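Local coordinates for protein NADH dehydrogenase, putative (Plasmodium falciparum, PDB 5JWC) that probably oxidises NADH and passes the electrons through its bound FAD to ubiquinone, as a type II NADH dehydrogenase of the malaria parasite, at residues Ile320-Glu325 against Lys345-Leu350. Residues are numbered along the deposited sequence; the frame is centred on the assembly and turned at random.
Sequences ILKVDE and KIQPKL
Glu325 reaches Lys349 through its first two torsions: chi1 of 66° sets CG between the backbone N and carbonyl carbon, and a bend at chi2 of -77° turns the carboxylate toward the amide of Lys349. There Glu325 OE1 accepts the amide N-H of Lys349, N to OE1 2.9 Å, met from well above the carboxylate plane, while the CB atoms of Glu325 and Pro348 pack against each other. Lys349 crosses the carboxylate, CB against OE1 and CE near OE2, leaving its NZ 4.5 Å from Glu325 OE2, too far for a salt bridge.

Before this clasp the chains run as a two-stranded parallel sheet. Leu321 O takes the N of Lys345, Val323 N gives to Lys345 O, and Val323 O receives Gln347 N in a short, straight bond of 2.7 Å. On one face Lys345 CG meets both CG2 and CD1 of Ile320, and Lys322 CD rests against Lys345 CB. On the other, Val323 CG2 touches Ile346 CG1 at 3.8 Å, with Ala339 of strand 337-339 also against Val323. Gln347 turns its amide forward onto the next carbonyl, its NE2 bonding to Pro348 O at 3.0 Å, which holds the amide in that orientation.

The sheet thus joins the chain before strand 337-339 to the chain after it, within the pyridine nucleotide-disulphide oxidoreductase region. Where the strand pairing stops, the carboxylate of the buried Glu325 replaces a backbone carbonyl as acceptor, and the nearby ammonium of Lys349 would probably favour its negative charge.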
loop_
_atom_site.group_PDB
_atom_site.type_symbol
_atom_site.label_atom_id
_atom_site.label_comp_id
_atom_site.label_asym_id
_atom_site.label_seq_id
_atom_site.Cartn_x
_atom_site.Cartn_y
_atom_site.Cartn_z
ATOM N N ILE A 320 0.102 14.367 -33.270
ATOM C CA ILE A 320 0.806 14.735 -32.053
ATOM C C ILE A 320 1.074 16.228 -32.042
ATOM O O ILE A 320 1.168 16.870 -33.087
ATOM C CB ILE A 320 2.131 13.941 -31.883
ATOM C CG1 ILE A 320 2.609 13.994 -30.417
ATOM C CG2 ILE A 320 3.190 14.430 -32.868
ATOM C CD1 ILE A 320 3.725 12.989 -30.057
ATOM N N LEU A 321 1.160 16.779 -30.843
ATOM C CA LEU A 321 1.369 18.198 -30.664
ATOM C C LEU A 321 2.771 18.607 -31.119
ATOM O O LEU A 321 3.762 18.079 -30.626
ATOM C CB LEU A 321 1.151 18.560 -29.193
ATOM C CG LEU A 321 1.092 20.064 -28.909
ATOM C CD1 LEU A 321 -0.002 20.716 -29.758
ATOM C CD2 LEU A 321 0.832 20.311 -27.438
ATOM N N LYS A 322 2.860 19.547 -32.055
ATOM C CA LYS A 322 4.164 20.026 -32.516
ATOM C C LYS A 322 4.581 21.309 -31.819
ATOM O O LYS A 322 3.772 22.226 -31.664
ATOM C CB LYS A 322 4.156 20.249 -34.031
ATOM C CG LYS A 322 3.964 19.003 -34.893
ATOM C CD LYS A 322 5.245 18.159 -34.913
ATOM C CE LYS A 322 5.251 17.167 -36.091
ATOM N NZ LYS A 322 6.542 17.272 -36.868
ATOM N N VAL A 323 5.841 21.380 -31.397
ATOM C CA VAL A 323 6.382 22.606 -30.824
ATOM C C VAL A 323 7.587 23.035 -31.634
ATOM O O VAL A 323 8.188 22.219 -32.344
ATOM C CB VAL A 323 6.809 22.431 -29.352
ATOM C CG1 VAL A 323 5.631 21.903 -28.530
ATOM C CG2 VAL A 323 8.006 21.471 -29.260
ATOM N N ASP A 324 7.972 24.296 -31.519
ATOM C CA ASP A 324 9.161 24.736 -32.230
ATOM C C ASP A 324 10.413 24.457 -31.407
ATOM O O ASP A 324 10.341 23.837 -30.336
ATOM C CB ASP A 324 9.066 26.230 -32.605
ATOM C CG ASP A 324 9.001 27.174 -31.385
ATOM O OD1 ASP A 324 8.537 28.324 -31.590
ATOM O OD2 ASP A 324 9.412 26.816 -30.249
ATOM N N GLU A 325 11.553 24.947 -31.886
ATOM C CA GLU A 325 12.848 24.630 -31.289
ATOM C C GLU A 325 13.021 25.208 -29.892
ATOM O O GLU A 325 13.984 24.888 -29.189
ATOM C CB GLU A 325 13.980 25.105 -32.202
ATOM C CG GLU A 325 14.099 26.644 -32.381
ATOM C CD GLU A 325 13.074 27.255 -33.333
ATOM O OE1 GLU A 325 12.318 26.520 -34.001
ATOM O OE2 GLU A 325 13.026 28.498 -33.414
ATOM N N LYS A 345 6.207 16.665 -30.075
ATOM C CA LYS A 345 7.354 16.471 -30.962
ATOM C C LYS A 345 7.862 17.855 -31.395
ATOM O O LYS A 345 7.067 18.780 -31.572
ATOM C CB LYS A 345 6.966 15.648 -32.197
ATOM C CG LYS A 345 6.821 14.127 -31.969
ATOM C CD LYS A 345 8.020 13.499 -31.248
ATOM C CE LYS A 345 7.722 12.044 -30.792
ATOM N NZ LYS A 345 8.838 11.447 -29.944
ATOM N N ILE A 346 9.175 18.009 -31.530
ATOM C CA ILE A 346 9.761 19.279 -31.944
ATOM C C ILE A 346 9.843 19.379 -33.479
ATOM O O ILE A 346 10.322 18.457 -34.141
ATOM C CB ILE A 346 11.177 19.465 -31.346
ATOM C CG1 ILE A 346 11.123 19.422 -29.808
ATOM C CG2 ILE A 346 11.813 20.780 -31.839
ATOM C CD1 ILE A 346 12.455 19.687 -29.153
ATOM N N GLN A 347 9.350 20.485 -34.036
ATOM C CA GLN A 347 9.528 20.790 -35.452
ATOM C C GLN A 347 10.305 22.094 -35.540
ATOM O O GLN A 347 9.724 23.174 -35.404
ATOM C CB GLN A 347 8.183 20.900 -36.178
ATOM C CG GLN A 347 8.311 21.483 -37.596
ATOM C CD GLN A 347 9.247 20.655 -38.490
ATOM O OE1 GLN A 347 8.896 19.546 -38.903
ATOM N NE2 GLN A 347 10.450 21.182 -38.765
ATOM N N PRO A 348 11.630 22.004 -35.712
ATOM C CA PRO A 348 12.466 23.196 -35.578
ATOM C C PRO A 348 12.348 24.120 -36.778
ATOM O O PRO A 348 11.851 23.705 -37.825
ATOM C CB PRO A 348 13.880 22.631 -35.487
ATOM C CG PRO A 348 13.795 21.362 -36.263
ATOM C CD PRO A 348 12.431 20.798 -35.985
ATOM N N LYS A 349 12.795 25.358 -36.588
ATOM C CA LYS A 349 12.935 26.318 -37.667
ATOM C C LYS A 349 13.776 25.689 -38.777
ATOM O O LYS A 349 14.832 25.124 -38.508
ATOM C CB LYS A 349 13.588 27.601 -37.152
ATOM C CG LYS A 349 13.761 28.677 -38.219
ATOM C CD LYS A 349 14.633 29.807 -37.706
ATOM C CE LYS A 349 13.914 30.618 -36.644
ATOM N NZ LYS A 349 14.784 31.696 -36.104
ATOM N N LEU A 350 13.309 25.806 -40.018
ATOM C CA LEU A 350 13.926 25.125 -41.151
ATOM C C LEU A 350 15.156 25.860 -41.673
ATOM O O LEU A 350 15.094 27.034 -42.040
ATOM C CB LEU A 350 12.901 24.949 -42.270
ATOM C CG LEU A 350 11.707 24.064 -41.913
ATOM C CD1 LEU A 350 10.542 24.269 -42.877
ATOM C CD2 LEU A 350 12.126 22.593 -41.897
HETATM O O HOH W 1 9.933 17.023 -36.123
#